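Local coordinates for protein response regulator (Pseudomonas putida, PDB 3HDV) that probably acts in two-component signalling, its receiver domain taking up a phosphoryl group on an aspartate to switch the activity of the regulator, at residues Ser83-Thr91 with Val104-Val112. Numbering follows the deposited sequence.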
ATOM      1  N   SER B  83      -2.026 -21.574  -2.921  1.00 34.00           N
ATOM      2  CA  SER B  83      -2.454 -20.915  -1.695  1.00 34.12           C
ATOM      3  C   SER B  83      -3.045 -19.525  -1.972  1.00 32.25           C
ATOM      4  O   SER B  83      -2.397 -18.693  -2.584  1.00 31.28           O
ATOM      5  CB  SER B  83      -1.234 -20.728  -0.825  1.00 34.08           C
ATOM      6  OG  SER B  83      -0.919 -21.977  -0.289  1.00 39.96           O
ATOM      7  N   ILE B  84      -4.252 -19.287  -1.478  1.00 30.36           N
ATOM      8  CA  ILE B  84      -4.938 -18.026  -1.729  1.00 29.46           C
ATOM      9  C   ILE B  84      -5.487 -17.500  -0.412  1.00 28.53           C
ATOM     10  O   ILE B  84      -6.128 -18.235   0.350  1.00 27.77           O
ATOM     11  CB  ILE B  84      -6.067 -18.218  -2.753  1.00 29.07           C
ATOM     12  CG1 ILE B  84      -5.476 -18.689  -4.087  1.00 29.66           C
ATOM     13  CG2 ILE B  84      -6.910 -16.929  -2.978  1.00 27.42           C
ATOM     14  CD1 ILE B  84      -6.585 -19.046  -5.067  1.00 28.97           C
ATOM     15  N   ILE B  85      -5.202 -16.225  -0.160  1.00 28.25           N
ATOM     16  CA  ILE B  85      -5.759 -15.478   0.968  1.00 25.80           C
ATOM     17  C   ILE B  85      -6.649 -14.362   0.318  1.00 26.00           C
ATOM     18  O   ILE B  85      -6.203 -13.610  -0.548  1.00 24.71           O
ATOM     19  CB  ILE B  85      -4.672 -14.830   1.843  1.00 26.00           C
ATOM     20  CG1 ILE B  85      -3.816 -15.880   2.552  1.00 24.80           C
ATOM     21  CG2 ILE B  85      -5.343 -13.813   2.886  1.00 25.03           C
ATOM     22  CD1 ILE B  85      -2.568 -15.306   3.162  1.00 28.08           C
ATOM     23  N   VAL B  86      -7.911 -14.321   0.717  1.00 25.72           N
ATOM     24  CA  VAL B  86      -8.862 -13.287   0.259  1.00 24.43           C
ATOM     25  C   VAL B  86      -8.807 -12.130   1.258  1.00 24.89           C
ATOM     26  O   VAL B  86      -8.903 -12.353   2.482  1.00 24.41           O
ATOM     27  CB  VAL B  86     -10.254 -13.874   0.122  1.00 24.95           C
ATOM     28  CG1 VAL B  86     -11.348 -12.751  -0.063  1.00 23.67           C
ATOM     29  CG2 VAL B  86     -10.255 -14.880  -1.134  1.00 24.45           C
ATOM     30  N   VAL B  87      -8.585 -10.932   0.734  1.00 25.09           N
ATOM     31  CA  VAL B  87      -8.774  -9.679   1.495  1.00 26.45           C
ATOM     32  C   VAL B  87      -9.852  -8.839   0.817  1.00 27.70           C
ATOM     33  O   VAL B  87      -9.582  -8.166  -0.178  1.00 27.21           O
ATOM     34  CB  VAL B  87      -7.440  -8.943   1.735  1.00 27.15           C
ATOM     35  CG1 VAL B  87      -7.669  -7.678   2.610  1.00 28.49           C
ATOM     36  CG2 VAL B  87      -6.421  -9.914   2.492  1.00 23.53           C
ATOM     37  N   SER B  88     -11.068  -8.837   1.386  1.00 27.49           N
ATOM     38  CA  SER B  88     -12.231  -8.327   0.658  1.00 29.99           C
ATOM     39  C   SER B  88     -12.842  -7.003   1.105  1.00 31.40           C
ATOM     40  O   SER B  88     -13.006  -6.747   2.328  1.00 29.83           O
ATOM     41  CB  SER B  88     -13.325  -9.375   0.746  1.00 30.84           C
ATOM     42  OG  SER B  88     -14.394  -9.018  -0.081  1.00 34.62           O
ATOM     43  N   GLY B  89     -13.218  -6.189   0.109  1.00 32.42           N
ATOM     44  CA  GLY B  89     -14.182  -5.110   0.320  1.00 35.66           C
ATOM     45  C   GLY B  89     -15.583  -5.654   0.586  1.00 36.61           C
ATOM     46  O   GLY B  89     -15.732  -6.806   0.981  1.00 37.36           O
ATOM     47  N   ASP B  90     -16.615  -4.851   0.345  1.00 37.39           N
ATOM     48  CA  ASP B  90     -18.019  -5.272   0.573  1.00 38.39           C
ATOM     49  C   ASP B  90     -18.338  -6.655  -0.006  1.00 37.54           C
ATOM     50  O   ASP B  90     -18.088  -6.931  -1.202  1.00 37.70           O
ATOM     51  CB  ASP B  90     -19.007  -4.259  -0.049  1.00 40.12           C
ATOM     52  CG  ASP B  90     -18.909  -2.845   0.582  1.00 44.48           C
ATOM     53  OD1 ASP B  90     -18.300  -2.658   1.690  1.00 49.30           O
ATOM     54  OD2 ASP B  90     -19.436  -1.906  -0.071  1.00 51.55           O
ATOM     55  N   THR B  91     -18.873  -7.525   0.836  1.00 35.07           N
ATOM     56  CA  THR B  91     -19.177  -8.889   0.411  1.00 34.45           C
ATOM     57  C   THR B  91     -20.394  -9.300   1.262  1.00 34.77           C
ATOM     58  O   THR B  91     -21.058  -8.424   1.820  1.00 36.25           O
ATOM     59  CB  THR B  91     -17.932  -9.853   0.565  1.00 33.22           C
ATOM     60  OG1 THR B  91     -18.317 -11.216   0.292  1.00 32.26           O
ATOM     61  CG2 THR B  91     -17.319  -9.804   1.986  1.00 33.89           C
ATOM     62  N   VAL B 104      -9.885 -21.422   0.163  1.00 35.07           N
ATOM     63  CA  VAL B 104      -8.898 -20.374   0.411  1.00 32.77           C
ATOM     64  C   VAL B 104      -8.188 -20.598   1.755  1.00 32.57           C
ATOM     65  O   VAL B 104      -8.723 -21.239   2.626  1.00 34.28           O
ATOM     66  CB  VAL B 104      -9.499 -18.953   0.244  1.00 32.41           C
ATOM     67  CG1 VAL B 104     -10.073 -18.790  -1.149  1.00 29.78           C
ATOM     68  CG2 VAL B 104     -10.580 -18.647   1.334  1.00 31.59           C
ATOM     69  N   VAL B 105      -6.980 -20.090   1.919  1.00 32.15           N
ATOM     70  CA  VAL B 105      -6.260 -20.139   3.227  1.00 31.38           C
ATOM     71  C   VAL B 105      -7.045 -19.366   4.309  1.00 31.68           C
ATOM     72  O   VAL B 105      -7.214 -19.848   5.439  1.00 31.89           O
ATOM     73  CB  VAL B 105      -4.864 -19.521   3.068  1.00 30.95           C
ATOM     74  CG1 VAL B 105      -4.119 -19.276   4.447  1.00 29.96           C
ATOM     75  CG2 VAL B 105      -4.028 -20.419   2.114  1.00 32.89           C
ATOM     76  N   ASP B 106      -7.478 -18.140   3.985  1.00 30.21           N
ATOM     77  CA  ASP B 106      -8.362 -17.422   4.903  1.00 29.67           C
ATOM     78  C   ASP B 106      -9.081 -16.350   4.120  1.00 28.36           C
ATOM     79  O   ASP B 106      -8.732 -16.110   2.948  1.00 26.40           O
ATOM     80  CB  ASP B 106      -7.564 -16.761   6.040  1.00 29.89           C
ATOM     81  CG  ASP B 106      -8.370 -16.636   7.341  1.00 32.71           C
ATOM     82  OD1 ASP B 106      -9.646 -16.661   7.370  1.00 30.51           O
ATOM     83  OD2 ASP B 106      -7.698 -16.540   8.376  1.00 35.25           O
ATOM     84  N   PHE B 107     -10.048 -15.684   4.783  1.00 27.98           N
ATOM     85  CA  PHE B 107     -10.923 -14.706   4.147  1.00 28.19           C
ATOM     86  C   PHE B 107     -10.935 -13.576   5.161  1.00 29.24           C
ATOM     87  O   PHE B 107     -11.550 -13.704   6.212  1.00 29.30           O
ATOM     88  CB  PHE B 107     -12.308 -15.346   3.949  1.00 27.71           C
ATOM     89  CG  PHE B 107     -13.318 -14.514   3.179  1.00 29.06           C
ATOM     90  CD1 PHE B 107     -13.846 -14.992   1.987  1.00 28.19           C
ATOM     91  CD2 PHE B 107     -13.808 -13.298   3.683  1.00 30.80           C
ATOM     92  CE1 PHE B 107     -14.812 -14.260   1.249  1.00 28.32           C
ATOM     93  CE2 PHE B 107     -14.777 -12.536   2.953  1.00 29.69           C
ATOM     94  CZ  PHE B 107     -15.279 -13.024   1.743  1.00 31.67           C
ATOM     95  N   LEU B 108     -10.266 -12.473   4.850  1.00 28.90           N
ATOM     96  CA  LEU B 108     -10.188 -11.333   5.741  1.00 30.51           C
ATOM     97  C   LEU B 108     -11.003 -10.174   5.210  1.00 30.07           C
ATOM     98  O   LEU B 108     -11.039  -9.948   4.008  1.00 31.24           O
ATOM     99  CB  LEU B 108      -8.733 -10.872   5.856  1.00 30.38           C
ATOM    100  CG  LEU B 108      -7.794 -11.526   6.868  1.00 34.24           C
ATOM    101  CD1 LEU B 108      -7.941 -12.984   6.933  1.00 36.49           C
ATOM    102  CD2 LEU B 108      -6.299 -11.110   6.681  1.00 31.97           C
ATOM    103  N   LEU B 109     -11.590  -9.379   6.093  1.00 30.52           N
ATOM    104  CA  LEU B 109     -12.296  -8.169   5.648  1.00 31.86           C
ATOM    105  C   LEU B 109     -11.414  -6.938   5.755  1.00 31.33           C
ATOM    106  O   LEU B 109     -10.612  -6.812   6.682  1.00 31.80           O
ATOM    107  CB  LEU B 109     -13.635  -7.984   6.398  1.00 32.14           C
ATOM    108  CG  LEU B 109     -14.713  -9.090   6.285  1.00 34.48           C
ATOM    109  CD1 LEU B 109     -15.876  -8.801   7.272  1.00 34.03           C
ATOM    110  CD2 LEU B 109     -15.249  -9.135   4.876  1.00 33.59           C
ATOM    111  N   LYS B 110     -11.545  -6.048   4.787  1.00 31.93           N
ATOM    112  CA  LYS B 110     -10.910  -4.724   4.849  1.00 33.26           C
ATOM    113  C   LYS B 110     -11.671  -3.881   5.919  1.00 33.39           C
ATOM    114  O   LYS B 110     -12.821  -4.147   6.159  1.00 32.27           O
ATOM    115  CB  LYS B 110     -10.941  -4.049   3.461  1.00 32.90           C
ATOM    116  CG  LYS B 110     -10.147  -4.802   2.329  1.00 33.73           C
ATOM    117  CD  LYS B 110     -10.330  -4.133   0.977  1.00 34.23           C
ATOM    118  CE  LYS B 110      -9.563  -2.798   0.929  1.00 40.25           C
ATOM    119  NZ  LYS B 110      -9.746  -2.034  -0.383  1.00 43.72           N
ATOM    120  N   PRO B 111     -11.011  -2.920   6.599  1.00 34.69           N
ATOM    121  CA  PRO B 111      -9.562  -2.618   6.596  1.00 34.89           C
ATOM    122  C   PRO B 111      -8.763  -3.788   7.177  1.00 34.90           C
ATOM    123  O   PRO B 111      -9.069  -4.315   8.279  1.00 34.51           O
ATOM    124  CB  PRO B 111      -9.432  -1.367   7.497  1.00 35.34           C
ATOM    125  CG  PRO B 111     -10.802  -0.876   7.720  1.00 36.05           C
ATOM    126  CD  PRO B 111     -11.755  -2.021   7.521  1.00 34.66           C
ATOM    127  N   VAL B 112      -7.763  -4.221   6.418  1.00 33.56           N
ATOM    128  CA  VAL B 112      -7.126  -5.475   6.723  1.00 33.92           C
ATOM    129  C   VAL B 112      -6.358  -5.358   8.026  1.00 34.39           C
ATOM    130  O   VAL B 112      -5.770  -4.302   8.337  1.00 34.00           O
ATOM    131  CB  VAL B 112      -6.193  -5.962   5.552  1.00 34.40           C
ATOM    132  CG1 VAL B 112      -5.048  -4.931   5.286  1.00 32.92           C
ATOM    133  CG2 VAL B 112      -5.650  -7.409   5.815  1.00 32.02           C
TER
HETATM  134  O   HOH W   1     -14.640  -5.107   4.154  1.00 37.72           O
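Val86 lays its CG1 methyl over one face of the Phe107 ring, a CH-pi contact 4.0 Å from CG1 to the ring centroid and 15° off the normal. With CG1 anti to the backbone N (chi1 168°), the other branch, CG2, is left to meet Val104 CG1. At the ring's far end Thr91 comes in from the opposite direction, its CG2 3.8 Å from Phe107 CZ and 3.6 Å from Leu109 CD2. Cutting Phe107 back to an alanine is likely to open a gap between Val86 and Thr91, whose methyls would lose the ring they pack on. Beneath these side chains, strands 83-88 and 106-109 run parallel, the last two strands of the 2-1-3-4-5 receiver-domain sheet, joined by helix 93-101 in a beta-alpha-beta crossover. Val86 is gripped at both backbone atoms: its N donates to Asp106 O, and Leu108 N reaches Val86 O at 2.7 Å, almost straight at 177°. Ser88 repeats the pattern, its N bonded to Leu108 O and its O to Lys110 N at 2.9 Å; a water also bridges Ser88 O and Lys110 O. On the other sheet face Val87 CG1 packs 3.7 Å from Val112 CB, just past the cis peptide bond before Pro111. Farther out, Ala96 and Val99 of helix 93-101 pack on Phe107, Glu95 holds Thr91 OG1, and Gly89 N bonds to Asp59, the predicted phosphorylation site, unmodified here.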